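Local coordinates for similar to yteR (Bacilus subtilis) (Clostridium acetobutylicum, PDB 4WU0), which belongs to glycoside hydrolase family 105 and probably hydrolyses unsaturated rhamnogalacturonan oligosaccharides released from pectin, at residues A201-I213 with L226-L238. Numbering follows the deposited sequence.
Sequences AMGWYVMALADTI and LIKILNNCVTALL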
loop_
_atom_site.group_PDB
_atom_site.type_symbol
_atom_site.label_atom_id
_atom_site.label_comp_id
_atom_site.label_asym_id
_atom_site.label_seq_id
_atom_site.Cartn_x
_atom_site.Cartn_y
_atom_site.Cartn_z
ATOM N N ALA A 201 -2.471 -4.188 6.485
ATOM C CA ALA A 201 -1.507 -3.284 7.117
ATOM C C ALA A 201 -0.082 -3.773 6.929
ATOM O O ALA A 201 0.821 -2.987 6.568
ATOM C CB ALA A 201 -1.824 -3.108 8.553
ATOM N N MET A 202 0.162 -5.059 7.162
ATOM C CA MET A 202 1.475 -5.593 6.834
ATOM C C MET A 202 1.778 -5.454 5.354
ATOM O O MET A 202 2.902 -5.179 4.983
ATOM C CB MET A 202 1.612 -7.055 7.249
ATOM C CG MET A 202 1.920 -7.258 8.714
ATOM S SD MET A 202 3.535 -6.611 9.227
ATOM C CE MET A 202 4.706 -7.641 8.328
ATOM N N GLY A 203 0.782 -5.664 4.500
ATOM C CA GLY A 203 0.956 -5.477 3.066
ATOM C C GLY A 203 1.418 -4.061 2.727
ATOM O O GLY A 203 2.332 -3.877 1.933
ATOM N N TRP A 204 0.787 -3.049 3.318
ATOM C CA TRP A 204 1.207 -1.675 3.086
ATOM C C TRP A 204 2.678 -1.491 3.431
ATOM O O TRP A 204 3.432 -0.874 2.689
ATOM C CB TRP A 204 0.413 -0.698 3.938
ATOM C CG TRP A 204 -1.064 -0.486 3.560
ATOM C CD1 TRP A 204 -2.130 -0.499 4.422
ATOM C CD2 TRP A 204 -1.617 -0.182 2.265
ATOM N NE1 TRP A 204 -3.286 -0.222 3.752
ATOM C CE2 TRP A 204 -3.003 -0.041 2.428
ATOM C CE3 TRP A 204 -1.077 -0.018 0.986
ATOM C CZ2 TRP A 204 -3.855 0.238 1.372
ATOM C CZ3 TRP A 204 -1.930 0.274 -0.056
ATOM C CH2 TRP A 204 -3.301 0.406 0.143
ATOM N N TYR A 205 3.074 -2.020 4.584
ATOM C CA TYR A 205 4.427 -1.791 5.067
ATOM C C TYR A 205 5.459 -2.487 4.176
ATOM O O TYR A 205 6.505 -1.900 3.866
ATOM C CB TYR A 205 4.583 -2.231 6.524
ATOM C CG TYR A 205 5.868 -1.774 7.171
ATOM C CD1 TYR A 205 6.105 -0.437 7.439
ATOM C CD2 TYR A 205 6.832 -2.689 7.549
ATOM C CE1 TYR A 205 7.297 -0.009 8.041
ATOM C CE2 TYR A 205 8.005 -2.274 8.172
ATOM C CZ TYR A 205 8.228 -0.940 8.402
ATOM O OH TYR A 205 9.395 -0.534 8.980
ATOM N N VAL A 206 5.201 -3.731 3.766
ATOM C CA VAL A 206 6.169 -4.386 2.876
ATOM C C VAL A 206 6.221 -3.775 1.471
ATOM O O VAL A 206 7.300 -3.657 0.881
ATOM C CB VAL A 206 6.056 -5.934 2.841
ATOM C CG1 VAL A 206 6.364 -6.499 4.210
ATOM C CG2 VAL A 206 4.706 -6.409 2.366
ATOM N N MET A 207 5.085 -3.337 0.936
ATOM C CA MET A 207 5.126 -2.596 -0.318
ATOM C C MET A 207 5.907 -1.304 -0.154
ATOM O O MET A 207 6.701 -0.940 -1.030
ATOM C CB MET A 207 3.750 -2.235 -0.824
ATOM C CG MET A 207 3.808 -1.648 -2.171
ATOM S SD MET A 207 2.153 -1.407 -2.779
ATOM C CE MET A 207 1.660 -3.052 -2.672
ATOM N N ALA A 208 5.650 -0.607 0.942
ATOM C CA ALA A 208 6.318 0.657 1.227
ATOM C C ALA A 208 7.822 0.469 1.272
ATOM O O ALA A 208 8.568 1.283 0.726
ATOM C CB ALA A 208 5.821 1.244 2.523
ATOM N N LEU A 209 8.276 -0.600 1.925
ATOM C CA LEU A 209 9.700 -0.885 1.987
ATOM C C LEU A 209 10.283 -1.146 0.596
ATOM O O LEU A 209 11.285 -0.531 0.199
ATOM C CB LEU A 209 9.989 -2.068 2.918
ATOM C CG LEU A 209 9.832 -1.806 4.424
ATOM C CD1 LEU A 209 9.675 -3.108 5.196
ATOM C CD2 LEU A 209 11.060 -1.077 4.940
ATOM N N ALA A 210 9.670 -2.054 -0.148
ATOM C CA ALA A 210 10.178 -2.393 -1.464
ATOM C C ALA A 210 10.234 -1.164 -2.375
ATOM O O ALA A 210 11.214 -0.952 -3.082
ATOM C CB ALA A 210 9.334 -3.496 -2.109
ATOM N N ASP A 211 9.185 -0.356 -2.362
ATOM C CA ASP A 211 9.096 0.784 -3.252
ATOM C C ASP A 211 10.023 1.930 -2.813
ATOM O O ASP A 211 10.504 2.710 -3.653
ATOM C CB ASP A 211 7.671 1.294 -3.325
ATOM C CG ASP A 211 6.702 0.309 -3.978
ATOM O OD1 ASP A 211 7.145 -0.696 -4.592
ATOM O OD2 ASP A 211 5.472 0.587 -3.918
ATOM N N THR A 212 10.263 2.049 -1.509
ATOM C CA THR A 212 11.154 3.096 -1.015
ATOM C C THR A 212 12.627 2.733 -1.237
ATOM O O THR A 212 13.426 3.548 -1.710
ATOM C CB THR A 212 10.893 3.384 0.471
ATOM O OG1 THR A 212 9.602 3.983 0.599
ATOM C CG2 THR A 212 11.931 4.331 1.058
ATOM N N ILE A 213 12.981 1.488 -0.943
ATOM C CA ILE A 213 14.360 1.075 -1.097
ATOM C C ILE A 213 14.755 1.266 -2.554
ATOM O O ILE A 213 15.884 1.668 -2.847
ATOM C CB ILE A 213 14.569 -0.402 -0.679
ATOM C CG1 ILE A 213 14.273 -0.594 0.803
ATOM C CG2 ILE A 213 16.003 -0.856 -0.971
ATOM C CD1 ILE A 213 14.020 -2.052 1.199
ATOM N N LEU A 226 16.808 -0.884 5.975
ATOM C CA LEU A 226 15.473 -1.107 5.429
ATOM C C LEU A 226 15.380 -2.468 4.742
ATOM O O LEU A 226 14.361 -3.143 4.833
ATOM C CB LEU A 226 15.036 0.024 4.497
ATOM C CG LEU A 226 14.299 1.190 5.157
ATOM C CD1 LEU A 226 15.191 1.927 6.130
ATOM C CD2 LEU A 226 13.745 2.155 4.095
ATOM N N ILE A 227 16.455 -2.892 4.078
ATOM C CA ILE A 227 16.475 -4.206 3.461
ATOM C C ILE A 227 16.355 -5.300 4.526
ATOM O O ILE A 227 15.606 -6.267 4.352
ATOM C CB ILE A 227 17.731 -4.376 2.574
ATOM C CG1 ILE A 227 17.602 -3.478 1.341
ATOM C CG2 ILE A 227 17.940 -5.833 2.133
ATOM C CD1 ILE A 227 18.881 -3.315 0.531
ATOM N N LYS A 228 17.061 -5.132 5.640
ATOM C CA LYS A 228 16.963 -6.086 6.736
ATOM C C LYS A 228 15.537 -6.153 7.291
ATOM O O LYS A 228 15.013 -7.241 7.540
ATOM C CB LYS A 228 17.968 -5.738 7.847
ATOM C CG LYS A 228 17.881 -6.655 9.041
ATOM C CD LYS A 228 18.857 -6.204 10.123
ATOM C CE LYS A 228 19.066 -7.258 11.186
ATOM N NZ LYS A 228 20.018 -6.756 12.234
ATOM N N ILE A 229 14.914 -4.996 7.502
ATOM C CA ILE A 229 13.543 -4.958 7.982
ATOM C C ILE A 229 12.630 -5.700 7.013
ATOM O O ILE A 229 11.772 -6.470 7.422
ATOM C CB ILE A 229 13.050 -3.484 8.144
ATOM C CG1 ILE A 229 13.806 -2.809 9.288
ATOM C CG2 ILE A 229 11.532 -3.411 8.375
ATOM C CD1 ILE A 229 13.567 -1.313 9.384
ATOM N N LEU A 230 12.812 -5.479 5.713
ATOM C CA LEU A 230 11.995 -6.189 4.733
ATOM C C LEU A 230 12.189 -7.711 4.825
ATOM O O LEU A 230 11.214 -8.488 4.801
ATOM C CB LEU A 230 12.293 -5.687 3.318
ATOM C CG LEU A 230 11.539 -6.407 2.193
ATOM C CD1 LEU A 230 10.039 -6.292 2.328
ATOM C CD2 LEU A 230 11.957 -5.849 0.836
ATOM N N ASN A 231 13.439 -8.148 4.927
ATOM C CA ASN A 231 13.698 -9.572 5.080
ATOM C C ASN A 231 13.024 -10.111 6.326
ATOM O O ASN A 231 12.447 -11.199 6.293
ATOM C CB ASN A 231 15.189 -9.866 5.121
ATOM C CG ASN A 231 15.780 -9.988 3.750
ATOM O OD1 ASN A 231 15.845 -11.071 3.185
ATOM N ND2 ASN A 231 16.201 -8.872 3.194
ATOM N N ASN A 232 13.142 -9.387 7.426
ATOM C CA ASN A 232 12.523 -9.832 8.675
ATOM C C ASN A 232 11.005 -9.928 8.569
ATOM O O ASN A 232 10.396 -10.855 9.128
ATOM C CB ASN A 232 12.917 -8.899 9.831
ATOM C CG ASN A 232 14.370 -9.014 10.206
ATOM O OD1 ASN A 232 15.038 -9.992 9.884
ATOM N ND2 ASN A 232 14.867 -8.013 10.906
ATOM N N CYS A 233 10.399 -8.977 7.865
ATOM C CA CYS A 233 8.953 -8.989 7.674
ATOM C C CYS A 233 8.545 -10.194 6.834
ATOM O O CYS A 233 7.536 -10.828 7.111
ATOM C CB CYS A 233 8.471 -7.708 6.986
ATOM S SG CYS A 233 8.466 -6.230 8.070
ATOM N N VAL A 234 9.328 -10.496 5.802
ATOM C CA VAL A 234 9.028 -11.611 4.926
ATOM C C VAL A 234 9.158 -12.912 5.691
ATOM O O VAL A 234 8.293 -13.788 5.571
ATOM C CB VAL A 234 9.941 -11.587 3.671
ATOM C CG1 VAL A 234 9.930 -12.946 2.933
ATOM C CG2 VAL A 234 9.521 -10.452 2.760
ATOM N N THR A 235 10.231 -13.069 6.470
ATOM C CA THR A 235 10.364 -14.236 7.338
ATOM C C THR A 235 9.129 -14.418 8.222
ATOM O O THR A 235 8.578 -15.525 8.358
ATOM C CB THR A 235 11.633 -14.136 8.198
ATOM O OG1 THR A 235 12.765 -14.126 7.323
ATOM C CG2 THR A 235 11.744 -15.278 9.187
ATOM N N ALA A 236 8.684 -13.324 8.817
ATOM C CA ALA A 236 7.551 -13.383 9.735
ATOM C C ALA A 236 6.260 -13.726 8.989
ATOM O O ALA A 236 5.426 -14.486 9.483
ATOM C CB ALA A 236 7.404 -12.065 10.470
ATOM N N LEU A 237 6.079 -13.161 7.808
ATOM C CA LEU A 237 4.887 -13.464 7.028
ATOM C C LEU A 237 4.889 -14.901 6.513
ATOM O O LEU A 237 3.839 -15.539 6.453
ATOM C CB LEU A 237 4.708 -12.477 5.877
ATOM C CG LEU A 237 4.358 -11.071 6.325
ATOM C CD1 LEU A 237 4.644 -10.064 5.207
ATOM C CD2 LEU A 237 2.894 -11.013 6.752
ATOM N N LEU A 238 6.048 -15.432 6.130
ATOM C CA LEU A 238 6.067 -16.797 5.639
ATOM C C LEU A 238 5.692 -17.799 6.736
ATOM O O LEU A 238 5.118 -18.859 6.452
ATOM C CB LEU A 238 7.426 -17.136 5.000
ATOM C CG LEU A 238 7.637 -16.435 3.645
ATOM C CD1 LEU A 238 9.038 -16.625 3.113
ATOM C CD2 LEU A 238 6.642 -16.942 2.621
#
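The thiol of Cys233 meets the ring of Tyr205 edge-on: SG lies in the ring plane, 3.9 Å from CD2, a sulfur-aromatic contact within an otherwise aliphatic interface. The tyrosine reaches across because its CG stands anti to the backbone N (chi1 -168°), which swings the ring toward helix 226-238. Its rim also meets Ile229, whose CG2 sits 3.7 Å from CE2, while Leu209 CG of its own helix leans over one face. The hydroxyl is hydrogen-bonded to the Phe159 carbonyl on helix 152-166.

Leu209 works as a fork one turn further on. Its side chain lies nearly perpendicular to that of Ile229, with CD1 3.7 Å from Ile229 CG2, and CD2 rests 4.0 Å from Leu226 CG. Beyond it, Ile213 and Leu226 lie alongside each other, pointing opposite ways, with Ile213 CG1 3.8 Å from Leu226 CB, and the Ile213 CG2 branch lies against Ile227 CG1. Toward the other end, Val206 puts CG1 3.7 Å from Cys233 CB. There Met202 curls back through its last two torsions (both -65°) and folds its CE methyl against Leu237 CD1, 4.0 Å away.

Segments 201-213 and 226-238 run roughly antiparallel, 148° between their N-to-C directions, their axes approaching to 9.8 Å, on consecutive helices of the (alpha/alpha)6 barrel, the fold of the GH88 and GH105 families. Helix 264-279 packs on both, at Val206 and Val234. No hydrogen bond joins the two segments, so the contact rests mainly on burying apolar surface, with dispersion between methyl groups, sulfur and one aromatic edge, while the tyrosine's polar end is satisfied by a third helix.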